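CT398 (Chlamydia trachomatis, PDB 4ILO) is of unknown function but pairs a long coiled-coil hairpin with a zinc ribbon, a combination consistent with binding DNA or RNA. Local coordinates at residues A[41-46]-A[134-139]; A[48-53]-A[127-132]; A[202-208]-A[226-231]. All blocks are in the same frame, centred on the assembly; numbering follows the deposited sequence.

Contact 1: A[41-46]-A[134-139]; sequences LKTDIR and SLSSTE
The guanidinium of Arg46 has Glu139 OE1 at its edge, in plane, while the CB of Lys42, one helical turn back on its own helix, covers one face over the centre. This salt bridge borders the interface of an antiparallel coiled-coil hairpin, where helix 2-86 and helix 90-171 run side by side with local axes 9.8 Å apart. Arg46 NH2 donates to Glu139 OE1 at 2.7 Å with an N-H...O angle of 160°. The oxygen offers its anti lone pair, yet the two planar groups are turned 67° from each other. Next to the ion pair, Leu135 CD2 packs against Arg46 CG at 3.6 Å, the side chains crossing nearly at right angles. Lys42 lays its CD against Glu139 CG but sends its ammonium to a salt bridge with Glu146. Buried Ile45 holds CG2 anti to the backbone N and CG1 beside it (chi1 -61°), which sends CG2 past Leu135 CB and CD1 to Thr138. Ile45 CD1 meets Thr138 OG1 tip to tip at 3.6 Å, while the methyl CG2 of Thr138 faces Leu41 CD2. Thr138 OG1 donates to Ser134 O at 2.8 Å, and this carbonyl also accepts from Thr138 N on the opposite face of its plane.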
loop_
_atom_site.group_PDB
_atom_site.type_symbol
_atom_site.label_atom_id
_atom_site.label_comp_id
_atom_site.label_asym_id
_atom_site.label_seq_id
_atom_site.Cartn_x
_atom_site.Cartn_y
_atom_site.Cartn_z
ATOM N N LEU A 41 0.192 6.299 1.767
ATOM C CA LEU A 41 0.723 7.603 2.115
ATOM C C LEU A 41 -0.287 8.376 2.956
ATOM O O LEU A 41 0.087 9.046 3.934
ATOM C CB LEU A 41 1.129 8.365 0.847
ATOM C CG LEU A 41 1.734 9.769 1.040
ATOM C CD1 LEU A 41 3.193 9.712 1.439
ATOM C CD2 LEU A 41 1.597 10.592 -0.235
ATOM N N LYS A 42 -1.579 8.263 2.618
ATOM C CA LYS A 42 -2.611 8.909 3.427
ATOM C C LYS A 42 -2.732 8.233 4.778
ATOM O O LYS A 42 -2.877 8.905 5.799
ATOM C CB LYS A 42 -3.973 8.874 2.743
ATOM C CG LYS A 42 -4.015 9.612 1.398
ATOM C CD LYS A 42 -5.429 9.773 0.844
ATOM C CE LYS A 42 -5.929 8.529 0.110
ATOM N NZ LYS A 42 -7.164 8.880 -0.651
ATOM N N THR A 43 -2.697 6.902 4.810
ATOM C CA THR A 43 -2.921 6.243 6.079
ATOM C C THR A 43 -1.808 6.569 7.059
ATOM O O THR A 43 -2.058 6.713 8.263
ATOM C CB THR A 43 -3.073 4.748 5.859
ATOM O OG1 THR A 43 -4.314 4.524 5.180
ATOM C CG2 THR A 43 -3.066 4.018 7.203
ATOM N N ASP A 44 -0.588 6.739 6.557
ATOM C CA ASP A 44 0.501 7.146 7.421
ATOM C C ASP A 44 0.250 8.531 8.007
ATOM O O ASP A 44 0.563 8.795 9.182
ATOM C CB ASP A 44 1.811 7.126 6.645
ATOM C CG ASP A 44 2.985 7.511 7.513
ATOM O OD1 ASP A 44 3.289 6.729 8.437
ATOM O OD2 ASP A 44 3.591 8.591 7.292
ATOM N N ILE A 45 -0.302 9.443 7.213
ATOM C CA ILE A 45 -0.514 10.784 7.750
ATOM C C ILE A 45 -1.653 10.768 8.760
ATOM O O ILE A 45 -1.617 11.487 9.757
ATOM C CB ILE A 45 -0.736 11.830 6.649
ATOM C CG1 ILE A 45 0.474 11.921 5.732
ATOM C CG2 ILE A 45 -0.950 13.179 7.274
ATOM C CD1 ILE A 45 0.175 12.668 4.450
ATOM N N ARG A 46 -2.684 9.960 8.514
ATOM C CA ARG A 46 -3.786 9.864 9.468
ATOM C C ARG A 46 -3.306 9.318 10.795
ATOM O O ARG A 46 -3.770 9.758 11.859
ATOM C CB ARG A 46 -4.902 8.979 8.896
ATOM C CG ARG A 46 -5.834 9.711 7.935
ATOM C CD ARG A 46 -6.633 8.732 7.022
ATOM N NE ARG A 46 -7.160 9.400 5.823
ATOM C CZ ARG A 46 -7.474 8.785 4.674
ATOM N NH1 ARG A 46 -7.331 7.464 4.537
ATOM N NH2 ARG A 46 -7.951 9.496 3.649
ATOM N N SER A 134 -1.273 18.841 5.748
ATOM C CA SER A 134 -0.571 17.917 4.869
ATOM C C SER A 134 -1.488 16.770 4.432
ATOM O O SER A 134 -1.467 16.353 3.262
ATOM C CB SER A 134 0.697 17.424 5.564
ATOM O OG SER A 134 1.139 16.219 5.021
ATOM N N LEU A 135 -2.347 16.299 5.341
ATOM C CA LEU A 135 -3.360 15.313 4.982
ATOM C C LEU A 135 -4.334 15.866 3.940
ATOM O O LEU A 135 -4.709 15.168 2.982
ATOM C CB LEU A 135 -4.108 14.862 6.240
ATOM C CG LEU A 135 -5.194 13.806 6.032
ATOM C CD1 LEU A 135 -4.666 12.658 5.204
ATOM C CD2 LEU A 135 -5.697 13.297 7.365
ATOM N N SER A 136 -4.760 17.109 4.102
ATOM C CA SER A 136 -5.718 17.666 3.157
ATOM C C SER A 136 -5.050 17.904 1.808
ATOM O O SER A 136 -5.635 17.597 0.765
ATOM C CB SER A 136 -6.378 18.915 3.766
ATOM O OG SER A 136 -7.307 19.580 2.921
ATOM N N SER A 137 -3.786 18.364 1.805
ATOM C CA SER A 137 -3.095 18.593 0.534
ATOM C C SER A 137 -2.819 17.286 -0.197
ATOM O O SER A 137 -2.931 17.214 -1.421
ATOM C CB SER A 137 -1.788 19.348 0.755
ATOM O OG SER A 137 -2.056 20.666 1.193
ATOM N N THR A 138 -2.444 16.245 0.535
ATOM C CA THR A 138 -2.176 14.962 -0.094
ATOM C C THR A 138 -3.449 14.402 -0.729
ATOM O O THR A 138 -3.455 14.039 -1.910
ATOM C CB THR A 138 -1.605 14.010 0.962
ATOM O OG1 THR A 138 -0.360 14.531 1.461
ATOM C CG2 THR A 138 -1.382 12.609 0.397
ATOM N N GLU A 139 -4.548 14.359 0.035
ATOM C CA GLU A 139 -5.841 13.955 -0.517
ATOM C C GLU A 139 -6.195 14.777 -1.750
ATOM O O GLU A 139 -6.579 14.235 -2.789
ATOM C CB GLU A 139 -6.932 14.108 0.543
ATOM C CG GLU A 139 -6.788 13.132 1.708
ATOM C CD GLU A 139 -7.929 13.244 2.728
ATOM O OE1 GLU A 139 -8.324 12.195 3.283
ATOM O OE2 GLU A 139 -8.425 14.374 2.978
#

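Contact 2: A[48-53]-A[127-132]; sequences KVEEKE and LLISLK
Helical segments 48-53 and 127-132 run antiparallel, their N-to-C directions 157° apart and their axes approaching to 9.6 Å. Val49 stands level with Leu131 and Lys52 with Leu128, each pair with CA atoms 6.2 Å apart, so successive turns of the two helices face each other in a coiled-coil hairpin. The grip between them is mainly apolar. Val49 puts a different methyl on each of two leucines: CG2 slides past Leu131 CB at 3.7 Å, the side chains running in opposite directions, while CG1 meets Leu128 CD1. With CG1 anti to the backbone N (chi1 170°), the valine spreads its branches so that both leucines are engaged at once. Leu128 CD1 in turn rests against Lys52 CB and Glu53 CG, and its side chain crosses that of Glu53 at about a right angle. Leu131 directs both methyls at Lys48: CD1 and CD2 both touch the lysine's CB and CD2 also touches its CD, while the end of the extended chain leads away.

Lys52 behaves here as a largely aliphatic partner. A bend at chi2 (70°) turns its chain along the interface, where CE packs on Leu127 CD1 at 3.8 Å; its ammonium makes a long, weak ion pair with Glu55 on its own helix. On the flank beside Leu128, Glu53 OE2 and Lys132 NZ form a long salt bridge of 3.9 Å. A water bridges this loose charge pair, donating to Glu53 OE2 at 2.6 Å and accepting from Lys132 NZ at 2.7 Å.

Both segments are turns well within the length of the much longer helices 2-86 and 90-171, and Val49 and Leu131 continue the apolar seam that Ile45 and Leu135 form one turn away.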
loop_
_atom_site.group_PDB
_atom_site.type_symbol
_atom_site.label_atom_id
_atom_site.label_comp_id
_atom_site.label_asym_id
_atom_site.label_seq_id
_atom_site.Cartn_x
_atom_site.Cartn_y
_atom_site.Cartn_z
ATOM N N LYS A 48 -0.323 9.689 12.129
ATOM C CA LYS A 48 0.355 10.766 12.825
ATOM C C LYS A 48 -0.663 11.709 13.444
ATOM O O LYS A 48 -0.503 12.126 14.602
ATOM C CB LYS A 48 1.315 11.503 11.887
ATOM C CG LYS A 48 2.584 10.716 11.549
ATOM C CD LYS A 48 3.562 11.528 10.680
ATOM C CE LYS A 48 4.614 10.612 10.039
ATOM N NZ LYS A 48 5.646 11.386 9.305
ATOM N N VAL A 49 -1.730 12.041 12.697
ATOM C CA VAL A 49 -2.756 12.933 13.240
ATOM C C VAL A 49 -3.394 12.319 14.488
ATOM O O VAL A 49 -3.523 12.995 15.524
ATOM C CB VAL A 49 -3.783 13.327 12.159
ATOM C CG1 VAL A 49 -4.960 14.045 12.782
ATOM C CG2 VAL A 49 -3.130 14.239 11.125
ATOM N N GLU A 50 -3.693 11.008 14.447
ATOM C CA GLU A 50 -4.303 10.306 15.581
ATOM C C GLU A 50 -3.386 10.303 16.795
ATOM O O GLU A 50 -3.827 10.582 17.915
ATOM C CB GLU A 50 -4.653 8.866 15.207
ATOM N N GLU A 51 -2.104 9.973 16.603
ATOM C CA GLU A 51 -1.186 9.971 17.735
ATOM C C GLU A 51 -1.083 11.364 18.339
ATOM O O GLU A 51 -0.998 11.512 19.560
ATOM C CB GLU A 51 0.193 9.452 17.321
ATOM C CG GLU A 51 0.141 8.035 16.721
ATOM C CD GLU A 51 1.459 7.572 16.111
ATOM O OE1 GLU A 51 2.337 8.423 15.827
ATOM O OE2 GLU A 51 1.607 6.343 15.915
ATOM N N LYS A 52 -1.102 12.400 17.492
ATOM C CA LYS A 52 -1.008 13.765 17.989
ATOM C C LYS A 52 -2.275 14.157 18.731
ATOM O O LYS A 52 -2.215 14.802 19.791
ATOM C CB LYS A 52 -0.714 14.744 16.856
ATOM C CG LYS A 52 0.225 15.826 17.278
ATOM C CD LYS A 52 1.558 15.155 17.452
ATOM C CE LYS A 52 2.564 16.055 17.993
ATOM N NZ LYS A 52 3.817 15.288 18.049
ATOM N N GLU A 53 -3.427 13.747 18.223
ATOM C CA GLU A 53 -4.670 14.044 18.927
ATOM C C GLU A 53 -4.692 13.400 20.314
ATOM O O GLU A 53 -5.054 14.050 21.302
ATOM C CB GLU A 53 -5.857 13.622 18.065
ATOM C CG GLU A 53 -6.019 14.549 16.860
ATOM C CD GLU A 53 -7.247 14.217 15.985
ATOM O OE1 GLU A 53 -7.742 13.075 16.055
ATOM O OE2 GLU A 53 -7.720 15.111 15.236
ATOM N N LEU A 127 1.966 21.414 15.485
ATOM C CA LEU A 127 2.313 20.239 14.696
ATOM C C LEU A 127 1.074 19.561 14.185
ATOM O O LEU A 127 1.056 19.054 13.051
ATOM C CB LEU A 127 3.081 19.218 15.532
ATOM C CG LEU A 127 4.581 19.330 15.501
ATOM C CD1 LEU A 127 5.188 18.462 16.593
ATOM C CD2 LEU A 127 5.017 18.889 14.129
ATOM N N LEU A 128 0.047 19.481 15.032
ATOM C CA LEU A 128 -1.222 18.907 14.582
ATOM C C LEU A 128 -1.774 19.688 13.398
ATOM O O LEU A 128 -2.291 19.103 12.425
ATOM C CB LEU A 128 -2.236 18.927 15.720
ATOM C CG LEU A 128 -3.625 18.370 15.495
ATOM C CD1 LEU A 128 -3.541 16.980 14.925
ATOM C CD2 LEU A 128 -4.352 18.337 16.818
ATOM N N ILE A 129 -1.671 21.010 13.461
ATOM C CA ILE A 129 -2.275 21.837 12.410
ATOM C C ILE A 129 -1.573 21.555 11.099
ATOM O O ILE A 129 -2.191 21.398 10.042
ATOM C CB ILE A 129 -2.134 23.322 12.793
ATOM C CG1 ILE A 129 -3.118 23.683 13.910
ATOM C CG2 ILE A 129 -2.362 24.212 11.587
ATOM C CD1 ILE A 129 -2.853 25.045 14.506
ATOM N N SER A 130 -0.249 21.496 11.165
ATOM C CA SER A 130 0.553 21.212 9.992
ATOM C C SER A 130 0.259 19.815 9.440
ATOM O O SER A 130 0.286 19.597 8.208
ATOM C CB SER A 130 2.012 21.337 10.407
ATOM O OG SER A 130 2.847 21.230 9.296
ATOM N N LEU A 131 0.006 18.840 10.322
ATOM C CA LEU A 131 -0.273 17.480 9.816
ATOM C C LEU A 131 -1.651 17.389 9.156
ATOM O O LEU A 131 -1.837 16.659 8.169
ATOM C CB LEU A 131 -0.168 16.447 10.950
ATOM C CG LEU A 131 1.200 16.087 11.523
ATOM C CD1 LEU A 131 1.047 15.418 12.888
ATOM C CD2 LEU A 131 1.985 15.166 10.569
ATOM N N LYS A 132 -2.640 18.093 9.696
ATOM C CA LYS A 132 -3.950 18.154 9.050
ATOM C C LYS A 132 -3.861 18.826 7.676
ATOM O O LYS A 132 -4.454 18.349 6.688
ATOM C CB LYS A 132 -4.902 18.909 9.974
ATOM C CG LYS A 132 -5.426 18.063 11.134
ATOM C CD LYS A 132 -6.334 18.878 12.065
ATOM C CE LYS A 132 -6.838 18.058 13.288
ATOM N NZ LYS A 132 -7.559 18.904 14.323
HETATM O O HOH W 1 -8.113 17.388 16.448
#

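Contact 3: A[202-208]-A[226-231]. With ZN (zinc ion), chain C.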
loop_
_atom_site.group_PDB
_atom_site.type_symbol
_atom_site.label_atom_id
_atom_site.label_comp_id
_atom_site.label_asym_id
_atom_site.label_seq_id
_atom_site.Cartn_x
_atom_site.Cartn_y
_atom_site.Cartn_z
ATOM N N CYS A 202 15.046 -21.885 -32.641
ATOM C CA CYS A 202 13.787 -21.744 -31.918
ATOM C C CYS A 202 13.607 -20.270 -31.593
ATOM O O CYS A 202 14.505 -19.653 -31.020
ATOM C CB CYS A 202 13.846 -22.564 -30.631
ATOM S SG CYS A 202 12.440 -22.374 -29.522
ATOM N N SER A 203 12.478 -19.689 -31.985
ATOM C CA SER A 203 12.285 -18.274 -31.719
ATOM C C SER A 203 11.841 -18.020 -30.288
ATOM O O SER A 203 11.847 -16.876 -29.842
ATOM C CB SER A 203 11.322 -17.661 -32.734
ATOM O OG SER A 203 10.002 -18.072 -32.508
ATOM N N GLY A 204 11.483 -19.066 -29.555
ATOM C CA GLY A 204 11.233 -18.959 -28.132
ATOM C C GLY A 204 12.490 -18.834 -27.283
ATOM O O GLY A 204 12.538 -17.993 -26.383
ATOM N N CYS A 205 13.512 -19.655 -27.545
ATOM C CA CYS A 205 14.721 -19.663 -26.722
ATOM C C CYS A 205 15.979 -19.289 -27.495
ATOM O O CYS A 205 17.014 -19.043 -26.870
ATOM C CB CYS A 205 14.905 -21.045 -26.055
ATOM S SG CYS A 205 15.446 -22.431 -27.152
ATOM N N HIS A 206 15.911 -19.235 -28.831
ATOM C CA HIS A 206 17.003 -18.858 -29.741
ATOM C C HIS A 206 18.080 -19.928 -29.878
ATOM O O HIS A 206 19.177 -19.652 -30.355
ATOM C CB HIS A 206 17.602 -17.470 -29.451
ATOM C CG HIS A 206 16.667 -16.343 -29.766
ATOM N ND1 HIS A 206 15.404 -16.545 -30.289
ATOM C CD2 HIS A 206 16.803 -15.006 -29.631
ATOM C CE1 HIS A 206 14.805 -15.378 -30.456
ATOM N NE2 HIS A 206 15.636 -14.430 -30.072
ATOM N N ILE A 207 17.796 -21.149 -29.525
ATOM C CA ILE A 207 18.759 -22.226 -29.707
ATOM C C ILE A 207 18.491 -22.905 -31.061
ATOM O O ILE A 207 17.334 -23.181 -31.421
ATOM C CB ILE A 207 18.720 -23.185 -28.497
ATOM C CG1 ILE A 207 19.140 -22.387 -27.224
ATOM C CG2 ILE A 207 19.607 -24.426 -28.713
ATOM C CD1 ILE A 207 19.286 -23.211 -25.929
ATOM N N ALA A 208 19.554 -23.095 -31.851
ATOM C CA ALA A 208 19.417 -23.647 -33.200
ATOM C C ALA A 208 18.961 -25.109 -33.182
ATOM O O ALA A 208 19.365 -25.910 -32.328
ATOM C CB ALA A 208 20.748 -23.557 -33.950
ATOM N N CYS A 226 10.664 -27.965 -29.176
ATOM C CA CYS A 226 12.057 -27.563 -29.069
ATOM C C CYS A 226 12.775 -28.481 -28.083
ATOM O O CYS A 226 12.295 -28.710 -26.959
ATOM C CB CYS A 226 12.151 -26.108 -28.559
ATOM S SG CYS A 226 13.861 -25.503 -28.426
ATOM N N GLU A 227 13.938 -28.992 -28.507
ATOM C CA GLU A 227 14.730 -29.906 -27.689
ATOM C C GLU A 227 15.328 -29.222 -26.460
ATOM O O GLU A 227 15.786 -29.922 -25.544
ATOM C CB GLU A 227 15.833 -30.530 -28.539
ATOM C CG GLU A 227 15.308 -31.499 -29.602
ATOM C CD GLU A 227 16.412 -32.356 -30.190
ATOM O OE1 GLU A 227 16.625 -33.464 -29.659
ATOM O OE2 GLU A 227 17.074 -31.918 -31.163
ATOM N N HIS A 228 15.302 -27.889 -26.397
ATOM C CA HIS A 228 15.877 -27.160 -25.261
ATOM C C HIS A 228 14.860 -26.474 -24.371
ATOM O O HIS A 228 14.989 -26.538 -23.145
ATOM C CB HIS A 228 16.931 -26.174 -25.772
ATOM C CG HIS A 228 17.919 -26.847 -26.680
ATOM N ND1 HIS A 228 19.129 -27.338 -26.236
ATOM C CD2 HIS A 228 17.827 -27.203 -27.983
ATOM C CE1 HIS A 228 19.760 -27.926 -27.236
ATOM N NE2 HIS A 228 18.995 -27.852 -28.310
ATOM N N CYS A 229 13.831 -25.835 -24.923
ATOM C CA CYS A 229 12.856 -25.163 -24.079
ATOM C C CYS A 229 11.517 -25.873 -24.019
ATOM O O CYS A 229 10.682 -25.494 -23.202
ATOM C CB CYS A 229 12.653 -23.702 -24.516
ATOM S SG CYS A 229 11.706 -23.431 -26.082
ATOM N N SER A 230 11.272 -26.864 -24.870
ATOM C CA SER A 230 10.046 -27.687 -24.874
ATOM C C SER A 230 8.839 -26.981 -25.499
ATOM O O SER A 230 7.736 -27.606 -25.541
ATOM C CB SER A 230 9.624 -28.182 -23.474
ATOM O OG SER A 230 10.597 -29.049 -22.896
ATOM N N ARG A 231 8.969 -25.743 -25.973
ATOM C CA ARG A 231 7.883 -25.108 -26.695
ATOM C C ARG A 231 7.544 -25.887 -27.969
ATOM O O ARG A 231 8.377 -26.609 -28.520
ATOM C CB ARG A 231 8.283 -23.699 -27.098
ATOM C CG ARG A 231 8.458 -22.738 -25.895
ATOM C CD ARG A 231 8.726 -21.339 -26.395
ATOM N NE ARG A 231 8.550 -20.329 -25.345
ATOM C CZ ARG A 231 9.459 -20.052 -24.420
ATOM N NH1 ARG A 231 10.602 -20.720 -24.378
ATOM N NH2 ARG A 231 9.211 -19.109 -23.514
HETATM ZN ZN ZN C . 13.364 -23.365 -27.668
HETATM O O HOH W 2 19.447 -28.283 -31.100
#
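A C4-type zinc ribbon holds its metal between two short cysteine-bearing loops, and segments 202-208 and 226-231 provide both. Each contributes a CxxC pair: Cys202 with Cys205, Cys226 with Cys229. All four SG atoms bind the zinc ion at 2.3 Å, giving a four-sulfur site in which the metal joins the loops directly. The two halves repeat the same side-chain design. The first cysteine of each pair places SG anti to its backbone N (chi1 174° at Cys202), whereas the second holds SG between the backbone N and the carbonyl carbon (73° at both Cys205 and Cys229). Beside the metal, Cys205 CB and Cys229 CB come together at 3.8 Å.

Backbone amides donate to the sulfurs. Cys226 SG accepts from the N atoms of both His228 and Cys229, while Cys202 SG accepts from Cys205 N. Such N-H...S bonds probably temper the negative charge gathered on the thiolates. Arg231 adds a side-chain donor: NH1 points to Cys229 SG at 3.4 Å, with the sulfur close to the guanidinium plane, and Arg231 N donates to the same sulfur. One guanidinium face has Gly204 O above it, offset toward the rim. The same side chain ties the site to the preceding chain through a salt bridge to Asp191 and a hydrogen bond to Arg192 O, and it also touches Val195 of strand 194-198.

At another edge of the site the loops meet without the metal. Ile207 CG2 sits over the face of the His228 ring in a CH-pi contact, 3.4 Å from the centroid and 14° off the normal, and Ile207 CD1 touches His228 CB. A water in the ring plane bonds to His228 NE2 at 2.9 Å and donates to Ala208 O at 2.7 Å.

How the contacts relate
From the N terminus, helix 2-86 supplies segments 41-46 and then 48-53 before the chain turns back into helix 90-171. The returning helix meets them in reverse order, so contact 2 closes the inner loop and contact 1 the outer one around it. Their centres lie about 10 Å apart, and Ile45 CG2 packs on Leu131 O where they touch, making them consecutive steps of one hairpin. Contact 3 follows in series: it closes a short loop containing helix 211-219 and joins the two halves of the zinc ribbon. Its centre is about 51 Å from that of contact 1 and about 60 Å from that of contact 2.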